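PDB 6QK4: membrane-bound lytic murein transglycosylase A from Burkholderia pseudomallei, which probably cleaves the glycosidic linkage between N-acetylmuramic acid and N-acetylglucosamine in peptidoglycan, forming a 1,6-anhydro bond in the N-acetylmuramic acid residue. Local coordinates for residues A[136-141]-A[239-244]; A[164-169]-A[196-201]; A[43-48]-A[77-82]; A[260-265]-A[280-285]; A[23-28]-A[343-348]. One frame throughout, in Å; residues are numbered along the deposited sequence.

Interaction 1 (A[136-141]-A[239-244]); sequences ASMPAR and FVFFRE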
# COMPACT_ATOMS: atom_id res chain seq x y z
N ALA A 136 -24.67 7.26 -14.99
CA ALA A 136 -25.07 6.97 -16.35
C ALA A 136 -23.85 6.61 -17.19
O ALA A 136 -22.80 7.25 -17.07
CB ALA A 136 -25.83 8.15 -16.95
N SER A 137 -23.98 5.57 -18.02
CA SER A 137 -22.85 5.07 -18.80
C SER A 137 -22.38 6.12 -19.81
O SER A 137 -23.18 6.74 -20.52
CB SER A 137 -23.20 3.76 -19.51
OG SER A 137 -24.13 3.96 -20.57
N MET A 138 -21.08 6.34 -19.82
CA MET A 138 -20.36 7.21 -20.73
C MET A 138 -19.63 6.37 -21.76
O MET A 138 -19.48 5.16 -21.60
CB MET A 138 -19.34 8.04 -19.95
CG MET A 138 -19.91 9.02 -18.99
SD MET A 138 -18.66 9.44 -17.77
CE MET A 138 -19.28 11.00 -17.21
N PRO A 139 -19.15 7.00 -22.83
CA PRO A 139 -18.30 6.28 -23.78
C PRO A 139 -16.92 6.00 -23.20
O PRO A 139 -16.53 6.53 -22.17
CB PRO A 139 -18.21 7.24 -24.96
CG PRO A 139 -18.38 8.60 -24.34
CD PRO A 139 -19.39 8.39 -23.24
N ALA A 140 -16.20 5.15 -23.93
CA ALA A 140 -14.79 4.86 -23.70
C ALA A 140 -13.95 6.13 -23.55
O ALA A 140 -14.25 7.18 -24.14
CB ALA A 140 -14.25 4.05 -24.88
N ARG A 141 -12.84 6.00 -22.79
CA ARG A 141 -11.87 7.08 -22.58
C ARG A 141 -11.56 7.90 -23.82
O ARG A 141 -11.56 9.14 -23.79
CB ARG A 141 -10.57 6.45 -21.99
CG ARG A 141 -9.23 7.25 -22.20
CD ARG A 141 -7.93 6.47 -21.77
NE ARG A 141 -8.09 5.79 -20.42
CZ ARG A 141 -7.66 6.29 -19.25
NH1 ARG A 141 -7.00 7.44 -19.22
NH2 ARG A 141 -7.88 5.64 -18.10
N PHE A 239 -12.24 4.86 -17.68
CA PHE A 239 -11.89 6.22 -17.26
C PHE A 239 -12.42 6.50 -15.85
O PHE A 239 -13.63 6.41 -15.61
CB PHE A 239 -12.44 7.29 -18.23
CG PHE A 239 -11.72 8.60 -18.12
CD1 PHE A 239 -10.53 8.79 -18.83
CD2 PHE A 239 -12.16 9.58 -17.25
CE1 PHE A 239 -9.84 10.01 -18.71
CE2 PHE A 239 -11.47 10.78 -17.09
CZ PHE A 239 -10.29 10.98 -17.82
N VAL A 240 -11.54 6.92 -14.94
CA VAL A 240 -11.90 7.11 -13.55
C VAL A 240 -11.85 8.59 -13.20
O VAL A 240 -10.92 9.29 -13.60
CB VAL A 240 -10.95 6.29 -12.66
CG1 VAL A 240 -11.14 6.60 -11.16
CG2 VAL A 240 -11.08 4.79 -12.99
N PHE A 241 -12.86 9.05 -12.46
CA PHE A 241 -12.99 10.42 -12.00
C PHE A 241 -12.63 10.49 -10.53
O PHE A 241 -12.55 9.48 -9.85
CB PHE A 241 -14.41 10.92 -12.20
CG PHE A 241 -14.86 10.86 -13.63
CD1 PHE A 241 -14.51 11.88 -14.49
CD2 PHE A 241 -15.56 9.76 -14.09
CE1 PHE A 241 -14.92 11.84 -15.84
CE2 PHE A 241 -15.97 9.70 -15.41
CZ PHE A 241 -15.64 10.74 -16.29
N PHE A 242 -12.43 11.71 -10.06
CA PHE A 242 -11.92 11.93 -8.71
C PHE A 242 -12.73 12.99 -7.98
O PHE A 242 -13.38 13.85 -8.58
CB PHE A 242 -10.45 12.39 -8.75
CG PHE A 242 -9.54 11.36 -9.32
CD1 PHE A 242 -9.07 10.33 -8.50
CD2 PHE A 242 -9.17 11.38 -10.65
CE1 PHE A 242 -8.22 9.32 -9.04
CE2 PHE A 242 -8.33 10.39 -11.21
CZ PHE A 242 -7.86 9.37 -10.41
N ARG A 243 -12.66 12.92 -6.66
CA ARG A 243 -13.16 13.96 -5.78
C ARG A 243 -12.02 14.38 -4.86
O ARG A 243 -11.17 13.56 -4.49
CB ARG A 243 -14.39 13.45 -4.99
CG ARG A 243 -14.13 12.92 -3.59
CD ARG A 243 -15.41 12.33 -2.97
NE ARG A 243 -15.21 11.76 -1.63
CZ ARG A 243 -15.18 10.45 -1.37
NH1 ARG A 243 -15.32 9.58 -2.36
NH2 ARG A 243 -15.00 10.02 -0.13
N GLU A 244 -11.96 15.68 -4.54
CA GLU A 244 -11.04 16.16 -3.51
C GLU A 244 -11.55 15.76 -2.14
O GLU A 244 -12.74 15.91 -1.83
CB GLU A 244 -10.90 17.69 -3.55
CG GLU A 244 -9.99 18.23 -2.43
CD GLU A 244 -9.39 19.61 -2.75
OE1 GLU A 244 -9.95 20.34 -3.58
OE2 GLU A 244 -8.33 19.95 -2.16
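M138 and R141 reach aromatic rings of the segment 239-244, F241 and F239 respectively. The first pair is a Met-aromatic contact. M138 SD lies 3.6 Å from F241 CE2 and approaches the ring obliquely, 69° off its normal. The M138 chain runs extended beyond CG, and M138 CE also reaches F241 CZ, at 3.8 Å.

The second pair sets a guanidinium against a ring. F239 CD1 sits over the centre of one face of the R141 guanidinium, 3.8 Å from R141 NH1. The two planes are 55° apart, so this is no parallel stack. With CG anti to the backbone N (chi1 156°) and a bend at chi3, the R141 side chain crosses that of F239 at about a right angle.

No hydrogen bond joins the two segments. The polar end of R141 is bonded instead to R238 O, N236 O and Q168 OE1. The bonds to R238 and N236 tie the start of helix 141-147, in the MltA-specific insert domain, to the chain just before strand 240-244. The Q168 bond ties it to helix 161-170. The buried charge is thus held by oxygen acceptors, while sulfur, carbon and the guanidinium face make the contact.

Interaction 2 (A[164-169]-A[196-201]); sequences AFFLQV and RSIGKW
I198 meets F165 with three of its carbons, and F166 adds a looser touch. Across the contact I198 and F165 bury the most area. I198 CD1 lies over one face of the F165 ring, offset toward the rim. It is 4.0 Å from the ring centroid and 20° off the normal, a CH-pi contact. The other branch of I198 reaches the end of the ring, with CG2 3.6 Å from F165 CZ. CG1 lies between them, 3.8 Å from F165 CE1.

With I198 CG1 between the backbone N and the carbonyl carbon (chi1 62°) and CD1 extended beyond it, CD1 comes over the F165 face while CG2 reaches CZ. Here helix 161-170 packs against the start of helix 198-204 in the MltA-specific insert domain. S197 is the N-cap of the second helix. Its OG accepts from K200 N at 3.0 Å, with an almost straight N-H...O angle of 178°.

F166 CZ comes within 4.3 Å of I198 CD1, obliquely to its own ring. F165 CD1 lies over the centre of one F166 face. L232 and L233 of helix 229-234 and I218 of helix 215-224 also touch I198.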
# COMPACT_ATOMS: atom_id res chain seq x y z
N ALA A 164 -0.85 9.79 -14.00
CA ALA A 164 -2.28 10.04 -13.92
C ALA A 164 -3.07 8.77 -14.20
O ALA A 164 -4.05 8.45 -13.51
CB ALA A 164 -2.67 11.13 -14.94
N PHE A 165 -2.66 8.04 -15.23
CA PHE A 165 -3.29 6.78 -15.59
C PHE A 165 -3.25 5.79 -14.43
O PHE A 165 -4.25 5.13 -14.15
CB PHE A 165 -2.55 6.20 -16.79
CG PHE A 165 -3.14 4.95 -17.33
CD1 PHE A 165 -2.78 3.70 -16.80
CD2 PHE A 165 -4.05 5.02 -18.41
CE1 PHE A 165 -3.31 2.51 -17.33
CE2 PHE A 165 -4.58 3.82 -18.97
CZ PHE A 165 -4.20 2.58 -18.43
N PHE A 166 -2.09 5.64 -13.79
CA PHE A 166 -2.04 4.68 -12.68
C PHE A 166 -2.68 5.18 -11.41
O PHE A 166 -3.10 4.36 -10.59
CB PHE A 166 -0.59 4.24 -12.44
CG PHE A 166 -0.14 3.27 -13.51
CD1 PHE A 166 -0.74 2.02 -13.62
CD2 PHE A 166 0.78 3.64 -14.47
CE1 PHE A 166 -0.39 1.15 -14.62
CE2 PHE A 166 1.15 2.76 -15.47
CZ PHE A 166 0.56 1.53 -15.56
N LEU A 167 -2.84 6.50 -11.26
CA LEU A 167 -3.66 6.98 -10.16
C LEU A 167 -5.11 6.58 -10.39
O LEU A 167 -5.81 6.21 -9.44
CB LEU A 167 -3.51 8.49 -10.03
CG LEU A 167 -4.45 9.24 -9.11
CD1 LEU A 167 -4.05 8.87 -7.69
CD2 LEU A 167 -4.30 10.71 -9.25
N GLN A 168 -5.58 6.67 -11.65
CA GLN A 168 -6.91 6.16 -11.97
C GLN A 168 -7.05 4.68 -11.64
O GLN A 168 -8.10 4.26 -11.16
CB GLN A 168 -7.24 6.38 -13.44
CG GLN A 168 -7.60 7.79 -13.74
CD GLN A 168 -7.76 8.00 -15.23
OE1 GLN A 168 -6.90 7.62 -16.02
NE2 GLN A 168 -8.83 8.66 -15.60
N VAL A 169 -6.04 3.87 -11.95
CA VAL A 169 -6.12 2.44 -11.63
C VAL A 169 -6.29 2.25 -10.12
O VAL A 169 -7.11 1.44 -9.67
CB VAL A 169 -4.90 1.68 -12.17
CG1 VAL A 169 -4.90 0.27 -11.66
CG2 VAL A 169 -4.89 1.67 -13.72
N ARG A 196 -8.45 -2.34 -19.49
CA ARG A 196 -7.50 -3.09 -20.31
C ARG A 196 -6.11 -2.57 -20.03
O ARG A 196 -5.82 -1.40 -20.28
CB ARG A 196 -7.81 -2.97 -21.82
CG ARG A 196 -9.24 -3.26 -22.17
CD ARG A 196 -9.42 -3.55 -23.64
NE ARG A 196 -10.84 -3.69 -23.95
CZ ARG A 196 -11.42 -3.27 -25.08
NH1 ARG A 196 -10.69 -2.69 -26.03
NH2 ARG A 196 -12.72 -3.45 -25.26
N SER A 197 -5.24 -3.45 -19.55
CA SER A 197 -3.93 -3.01 -19.09
C SER A 197 -3.02 -2.60 -20.25
O SER A 197 -2.76 -3.37 -21.18
CB SER A 197 -3.28 -4.13 -18.27
OG SER A 197 -1.89 -4.06 -18.48
N ILE A 198 -2.47 -1.38 -20.17
CA ILE A 198 -1.50 -0.95 -21.16
C ILE A 198 -0.18 -1.70 -21.04
O ILE A 198 0.57 -1.80 -22.02
CB ILE A 198 -1.30 0.57 -21.09
CG1 ILE A 198 -0.73 1.00 -19.71
CG2 ILE A 198 -2.62 1.26 -21.38
CD1 ILE A 198 -0.35 2.51 -19.63
N GLY A 199 0.17 -2.22 -19.85
CA GLY A 199 1.36 -3.05 -19.78
C GLY A 199 1.23 -4.32 -20.61
O GLY A 199 2.15 -4.71 -21.32
N LYS A 200 0.10 -5.01 -20.47
CA LYS A 200 -0.18 -6.18 -21.29
C LYS A 200 -0.17 -5.85 -22.78
O LYS A 200 0.28 -6.65 -23.61
CB LYS A 200 -1.53 -6.78 -20.87
CG LYS A 200 -1.94 -7.97 -21.72
CD LYS A 200 -3.18 -8.63 -21.13
CE LYS A 200 -3.64 -9.81 -21.99
NZ LYS A 200 -4.65 -10.63 -21.23
N TRP A 201 -0.66 -4.66 -23.14
CA TRP A 201 -0.60 -4.28 -24.54
C TRP A 201 0.84 -4.15 -25.00
O TRP A 201 1.20 -4.64 -26.09
CB TRP A 201 -1.36 -2.96 -24.76
CG TRP A 201 -1.66 -2.75 -26.22
CD1 TRP A 201 -2.80 -3.07 -26.88
CD2 TRP A 201 -0.77 -2.20 -27.17
NE1 TRP A 201 -2.69 -2.73 -28.20
CE2 TRP A 201 -1.45 -2.20 -28.42
CE3 TRP A 201 0.53 -1.67 -27.10
CZ2 TRP A 201 -0.87 -1.72 -29.55
CZ3 TRP A 201 1.11 -1.20 -28.24
CH2 TRP A 201 0.42 -1.23 -29.47

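Interaction 3 (A[43-48]-A[77-82]); sequences GATIAL and GSARTF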
# COMPACT_ATOMS: atom_id res chain seq x y z
N GLY A 43 12.64 1.86 11.83
CA GLY A 43 11.27 2.28 11.57
C GLY A 43 10.23 1.67 12.49
O GLY A 43 9.11 2.22 12.62
N ALA A 44 10.53 0.60 13.20
CA ALA A 44 9.46 -0.01 14.00
C ALA A 44 8.96 0.88 15.15
O ALA A 44 7.75 0.87 15.48
CB ALA A 44 9.93 -1.37 14.55
N THR A 45 9.86 1.68 15.78
CA THR A 45 9.39 2.58 16.85
C THR A 45 8.47 3.68 16.33
O THR A 45 7.65 4.21 17.10
CB THR A 45 10.55 3.21 17.58
OG1 THR A 45 11.54 3.58 16.61
CG2 THR A 45 11.19 2.17 18.56
N ILE A 46 8.65 4.10 15.07
CA ILE A 46 7.76 5.12 14.51
C ILE A 46 6.34 4.59 14.45
O ILE A 46 5.38 5.23 14.90
CB ILE A 46 8.26 5.58 13.13
CG1 ILE A 46 9.55 6.39 13.27
CG2 ILE A 46 7.24 6.45 12.41
CD1 ILE A 46 10.34 6.65 11.98
N ALA A 47 6.19 3.38 13.90
CA ALA A 47 4.85 2.78 13.79
C ALA A 47 4.32 2.42 15.17
O ALA A 47 3.11 2.49 15.40
CB ALA A 47 4.88 1.54 12.88
N LEU A 48 5.22 2.07 16.10
CA LEU A 48 4.82 1.83 17.48
C LEU A 48 4.22 3.08 18.14
O LEU A 48 3.22 2.99 18.86
CB LEU A 48 6.03 1.32 18.29
CG LEU A 48 5.78 1.19 19.82
CD1 LEU A 48 4.85 0.06 20.06
CD2 LEU A 48 7.10 0.82 20.47
N GLY A 77 18.98 -1.66 19.13
CA GLY A 77 19.25 -2.60 20.21
C GLY A 77 18.27 -2.44 21.35
O GLY A 77 17.72 -3.43 21.86
N SER A 78 18.03 -1.19 21.79
CA SER A 78 17.09 -0.96 22.86
C SER A 78 15.66 -1.28 22.44
O SER A 78 14.86 -1.75 23.25
CB SER A 78 17.16 0.49 23.36
OG SER A 78 18.45 0.78 23.91
N ALA A 79 15.29 -0.96 21.18
CA ALA A 79 13.96 -1.32 20.71
C ALA A 79 13.76 -2.83 20.74
O ALA A 79 12.69 -3.30 21.15
CB ALA A 79 13.71 -0.79 19.29
N ARG A 80 14.79 -3.60 20.33
CA ARG A 80 14.67 -5.07 20.37
C ARG A 80 14.43 -5.52 21.81
O ARG A 80 13.56 -6.36 22.08
CB ARG A 80 15.92 -5.75 19.80
CG ARG A 80 15.78 -7.26 19.59
CD ARG A 80 17.00 -7.81 18.88
NE ARG A 80 17.21 -7.29 17.52
CZ ARG A 80 16.56 -7.70 16.43
NH1 ARG A 80 15.58 -8.64 16.50
NH2 ARG A 80 16.86 -7.16 15.25
N THR A 81 15.20 -4.96 22.74
CA THR A 81 15.00 -5.34 24.15
C THR A 81 13.61 -5.00 24.65
O THR A 81 12.94 -5.78 25.36
CB THR A 81 16.07 -4.65 24.98
OG1 THR A 81 17.30 -5.20 24.55
CG2 THR A 81 15.84 -4.90 26.47
N PHE A 82 13.10 -3.84 24.23
CA PHE A 82 11.75 -3.48 24.59
C PHE A 82 10.74 -4.52 24.10
O PHE A 82 9.83 -4.88 24.83
CB PHE A 82 11.43 -2.09 24.00
CG PHE A 82 9.98 -1.77 23.98
CD1 PHE A 82 9.40 -1.24 25.09
CD2 PHE A 82 9.20 -1.94 22.82
CE1 PHE A 82 8.07 -0.90 25.16
CE2 PHE A 82 7.84 -1.60 22.87
CZ PHE A 82 7.26 -1.06 24.04
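L48 and F82 point at each other from opposite directions across helices 44-55 and 76-86. One methyl of the leucine does the touching. L48 CD2 lies 3.5 Å from F82 CE2 and 4.0 Å from F82 CZ, and it approaches the ring obliquely. CB of each residue points toward the other helix. Both carry CG anti to the backbone N, with chi1 173° in L48 and 164° in F82, which brings L48 CD2 to F82 CE2 and CZ.

One turn earlier on each helix the contact is smaller. T45 CG2 meets A79 CB at 4.0 Å, methyl to methyl. The CA atoms of T45 and A79 are 7.1 Å apart, the nearest CA pair across the two segments. T45 turns its methyl to A79, while its hydroxyl is hydrogen-bonded to D73 OD1.

A67 and A68 of helix 62-68 touch F82, and A68 also touches L48. F304 of strand 298-307 reaches L48 as well. The two helices therefore share a buried apolar seam with a third helix and a strand. No hydrogen bond crosses between the two segments. Their association here rests on dispersion and the burial of carbon, and the one hydroxyl at the seam is satisfied by an aspartate outside it.

Interaction 4 (A[260-265]-A[280-285]); sequences VGALGV and IPLGTP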
# COMPACT_ATOMS: atom_id res chain seq x y z
N VAL A 260 -3.83 8.15 6.22
CA VAL A 260 -4.45 7.65 7.45
C VAL A 260 -5.24 6.40 7.11
O VAL A 260 -6.02 6.40 6.15
CB VAL A 260 -5.37 8.70 8.09
CG1 VAL A 260 -6.14 8.11 9.26
CG2 VAL A 260 -4.55 9.86 8.61
N GLY A 261 -5.05 5.36 7.90
CA GLY A 261 -5.73 4.09 7.71
C GLY A 261 -6.89 3.92 8.67
O GLY A 261 -7.32 4.86 9.35
N ALA A 262 -7.36 2.67 8.77
CA ALA A 262 -8.59 2.40 9.52
C ALA A 262 -8.40 2.57 11.02
O ALA A 262 -9.38 2.79 11.78
CB ALA A 262 -9.07 0.98 9.22
N LEU A 263 -7.17 2.42 11.50
CA LEU A 263 -6.89 2.65 12.90
C LEU A 263 -6.95 4.15 13.25
O LEU A 263 -7.11 4.52 14.42
CB LEU A 263 -5.53 1.99 13.27
CG LEU A 263 -5.04 2.22 14.75
CD1 LEU A 263 -6.00 1.61 15.82
CD2 LEU A 263 -3.62 1.59 14.94
N GLY A 264 -6.95 5.01 12.26
CA GLY A 264 -7.01 6.43 12.51
C GLY A 264 -5.67 7.11 12.59
O GLY A 264 -5.64 8.31 12.93
N VAL A 265 -4.58 6.42 12.25
CA VAL A 265 -3.25 6.99 12.36
C VAL A 265 -2.58 6.90 11.01
O VAL A 265 -2.86 5.99 10.23
CB VAL A 265 -2.41 6.29 13.46
CG1 VAL A 265 -3.11 6.48 14.78
CG2 VAL A 265 -2.21 4.79 13.18
N ILE A 280 -7.24 -10.45 13.12
CA ILE A 280 -6.15 -9.71 13.74
C ILE A 280 -6.68 -8.32 14.08
O ILE A 280 -6.84 -7.46 13.20
CB ILE A 280 -4.94 -9.61 12.77
CG1 ILE A 280 -4.52 -11.01 12.31
CG2 ILE A 280 -3.81 -8.90 13.47
CD1 ILE A 280 -3.45 -10.96 11.13
N PRO A 281 -6.96 -8.06 15.34
CA PRO A 281 -7.56 -6.75 15.71
C PRO A 281 -6.63 -5.60 15.36
O PRO A 281 -5.40 -5.70 15.48
CB PRO A 281 -7.73 -6.86 17.23
CG PRO A 281 -7.77 -8.34 17.53
CD PRO A 281 -6.85 -8.98 16.49
N LEU A 282 -7.22 -4.48 14.95
CA LEU A 282 -6.40 -3.30 14.75
C LEU A 282 -5.62 -2.96 16.02
O LEU A 282 -6.12 -3.06 17.16
CB LEU A 282 -7.26 -2.11 14.30
CG LEU A 282 -7.85 -2.26 12.91
CD1 LEU A 282 -8.88 -1.16 12.69
CD2 LEU A 282 -6.80 -2.28 11.78
N GLY A 283 -4.34 -2.62 15.82
CA GLY A 283 -3.42 -2.35 16.90
C GLY A 283 -2.47 -3.51 17.21
O GLY A 283 -1.48 -3.31 17.93
N THR A 284 -2.75 -4.72 16.67
CA THR A 284 -1.90 -5.89 16.99
C THR A 284 -0.57 -5.72 16.28
O THR A 284 -0.55 -5.55 15.05
CB THR A 284 -2.56 -7.20 16.51
OG1 THR A 284 -3.91 -7.30 17.03
CG2 THR A 284 -1.73 -8.42 16.96
N PRO A 285 0.55 -5.80 16.98
CA PRO A 285 1.84 -5.94 16.27
C PRO A 285 1.98 -7.37 15.77
O PRO A 285 1.53 -8.31 16.42
CB PRO A 285 2.90 -5.65 17.36
CG PRO A 285 2.06 -5.15 18.59
CD PRO A 285 0.71 -5.84 18.45
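P281 O is gripped by two donors of T284, within a turn whose L282 packs on the loop 260-265. T284 OG1 donates to P281 O at 2.7 Å, tilted 18° from the carbonyl plane. T284 N donates to the same oxygen at 3.1 Å. This backbone bond closes a type II beta turn from P281 to T284, and the OG1 bond adds a second grip. The partner loop forms a type I turn, closed by G264 N to G261 O at 2.9 Å.

The side chains meet through apolar carbons, with no hydrogen bond between the turns. L282 CD1 lies 4.1 Å from A262 CB, and also from the A262 carbonyl oxygen. L263 CD1 approaches L282 CB at 4.2 Å. L263 CD2 comes to 4.4 Å from G283 N, so this leucine also reaches the backbone of the second turn. G283 has a positive phi of 101°, a backbone setting suited to a residue without a side chain.

Segment 280-285 belongs to the 3D domain, of the double-psi beta-barrel clan. N51 ND2 donates to G283 O, and A262 N donates to D307 OD1. N51 and R54 of helix 44-55 and Q306 of strand 298-307 pack on L263. The backbone of G283 and T284 is bonded to A305 of that strand, and P285 begins strand 285-291 and pairs with L344 of strand 336-346.

Interaction 5 (A[23-28]-A[343-348]); sequences ARLTPV and LLFPNS
L25 splits its two methyls between L343 and F345. L25 CB points toward the segment 343-348 and carries CG anti to its own carbonyl carbon (chi1 -72°). Neither CB nor CG of L25 comes within 4.2 Å of the other segment. The branches beyond them make the contact. L25 CD2 meets L343, at 3.9 Å from CD1 and 4.0 Å from CG. L343 CB is hardly farther, at 4.1 Å from L25 CD2. This one methyl rests against CB, CG and CD1 of L343. L25 CD1 turns to F345 and reaches CE2 at 4.2 Å, obliquely to the ring. L25 crosses both L343 and F345 at about a right angle.

L343 and F345 both direct CB toward the short strand 25-27. Being two residues apart on strand 336-346, they lie on the same side of it, where L25 can touch both. This last strand belongs to the 3D domain, of the double-psi beta-barrel clan.

The strands 25-27 and 336-346 do not pair directly. Strand 87-92 runs antiparallel to both and lies between them, with backbone bonds from T26 to Q91 and from L343 to F90. F90 touches L25 and meets F345 edge-to-face. F92 also packs on L25. The contact thus spans the intervening strand on one face of these three strands. It joins the N-terminal part of the chain to the last strand by carbon contacts alone, and the hydrogen bonding is left to the strand between.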
# COMPACT_ATOMS: atom_id res chain seq x y z
N ALA A 23 -3.42 -25.17 17.51
CA ALA A 23 -4.19 -24.06 18.07
C ALA A 23 -4.07 -22.84 17.17
O ALA A 23 -3.09 -22.67 16.42
CB ALA A 23 -3.70 -23.70 19.48
N ARG A 24 -5.08 -21.97 17.27
CA ARG A 24 -5.09 -20.68 16.56
C ARG A 24 -3.91 -19.77 16.99
O ARG A 24 -3.24 -19.14 16.13
CB ARG A 24 -6.43 -20.00 16.85
CG ARG A 24 -6.52 -18.53 16.45
CD ARG A 24 -6.63 -18.42 14.96
NE ARG A 24 -7.58 -17.36 14.52
CZ ARG A 24 -7.93 -17.17 13.25
NH1 ARG A 24 -7.38 -17.93 12.28
NH2 ARG A 24 -8.83 -16.21 12.94
N LEU A 25 -3.65 -19.68 18.29
CA LEU A 25 -2.55 -18.91 18.86
C LEU A 25 -1.72 -19.78 19.80
O LEU A 25 -2.25 -20.29 20.79
CB LEU A 25 -3.05 -17.66 19.63
CG LEU A 25 -3.58 -16.55 18.71
CD1 LEU A 25 -4.54 -15.61 19.51
CD2 LEU A 25 -2.41 -15.74 18.05
N THR A 26 -0.42 -19.86 19.54
CA THR A 26 0.49 -20.68 20.35
C THR A 26 1.61 -19.79 20.85
O THR A 26 2.45 -19.34 20.04
CB THR A 26 1.08 -21.83 19.55
OG1 THR A 26 0.05 -22.58 18.91
CG2 THR A 26 1.88 -22.76 20.52
N PRO A 27 1.72 -19.53 22.16
CA PRO A 27 2.87 -18.75 22.65
C PRO A 27 4.19 -19.45 22.40
O PRO A 27 4.33 -20.67 22.59
CB PRO A 27 2.60 -18.62 24.16
CG PRO A 27 1.80 -19.92 24.49
CD PRO A 27 0.88 -20.10 23.26
N VAL A 28 5.19 -18.68 21.99
CA VAL A 28 6.53 -19.22 21.76
C VAL A 28 7.55 -18.26 22.38
O VAL A 28 7.24 -17.14 22.76
CB VAL A 28 6.82 -19.46 20.28
CG1 VAL A 28 5.79 -20.38 19.63
CG2 VAL A 28 6.82 -18.08 19.53
N LEU A 343 1.54 -13.08 16.24
CA LEU A 343 0.90 -11.91 16.84
C LEU A 343 1.55 -11.62 18.18
O LEU A 343 1.82 -12.55 18.97
CB LEU A 343 -0.59 -12.18 17.04
CG LEU A 343 -1.43 -12.60 15.83
CD1 LEU A 343 -2.92 -12.36 16.10
CD2 LEU A 343 -1.10 -11.86 14.59
N LEU A 344 1.85 -10.37 18.45
CA LEU A 344 2.40 -9.99 19.75
C LEU A 344 1.26 -9.52 20.66
O LEU A 344 0.40 -8.76 20.23
CB LEU A 344 3.39 -8.85 19.63
CG LEU A 344 4.80 -9.15 19.05
CD1 LEU A 344 4.74 -9.66 17.69
CD2 LEU A 344 5.58 -7.91 19.10
N PHE A 345 1.31 -9.93 21.93
CA PHE A 345 0.34 -9.41 22.90
C PHE A 345 1.13 -8.85 24.07
O PHE A 345 2.10 -9.47 24.49
CB PHE A 345 -0.60 -10.51 23.40
CG PHE A 345 -1.59 -10.90 22.35
CD1 PHE A 345 -2.76 -10.17 22.18
CD2 PHE A 345 -1.32 -11.97 21.49
CE1 PHE A 345 -3.66 -10.48 21.16
CE2 PHE A 345 -2.19 -12.30 20.48
CZ PHE A 345 -3.37 -11.57 20.28
N PRO A 346 0.72 -7.72 24.64
CA PRO A 346 1.53 -7.15 25.74
C PRO A 346 1.47 -7.99 27.00
O PRO A 346 0.42 -8.52 27.36
CB PRO A 346 0.90 -5.78 25.98
CG PRO A 346 -0.37 -5.79 25.29
CD PRO A 346 -0.27 -6.76 24.14
N ASN A 347 2.62 -8.10 27.67
CA ASN A 347 2.70 -8.90 28.90
C ASN A 347 1.80 -8.35 29.98
O ASN A 347 1.09 -9.12 30.64
CB ASN A 347 4.16 -8.98 29.38
CG ASN A 347 5.01 -9.78 28.45
OD1 ASN A 347 4.49 -10.64 27.73
ND2 ASN A 347 6.32 -9.52 28.44
N SER A 348 1.83 -7.03 30.19
CA SER A 348 0.77 -6.32 30.93
C SER A 348 0.65 -6.72 32.43
O SER A 348 0.66 -7.91 32.82
CB SER A 348 -0.59 -6.52 30.21
OG SER A 348 -1.70 -6.56 31.12

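In the fold
The contacts fall into two groups. Interactions 1 and 2 lie in the MltA-specific insert domain, with centres 14 Å apart. Q168 joins them: its NE2 bonds V240 O and its OE1 bonds R141 NH2, both at 3.0 Å. Interactions 3, 4 and 5 form the other group, whose centres are 17 to 18 Å apart. Interactions 4 and 5 touch, since L344 N donates to P285 O at 2.9 Å. Interaction 3 makes no touch, but its helix 44-55 also packs on L263 of interaction 4. Interactions 1 and 5 lie about 47 Å apart between centres. Interaction 5 brings a segment near the N-terminus against the C-terminal one, with the other four contacts between them in sequence.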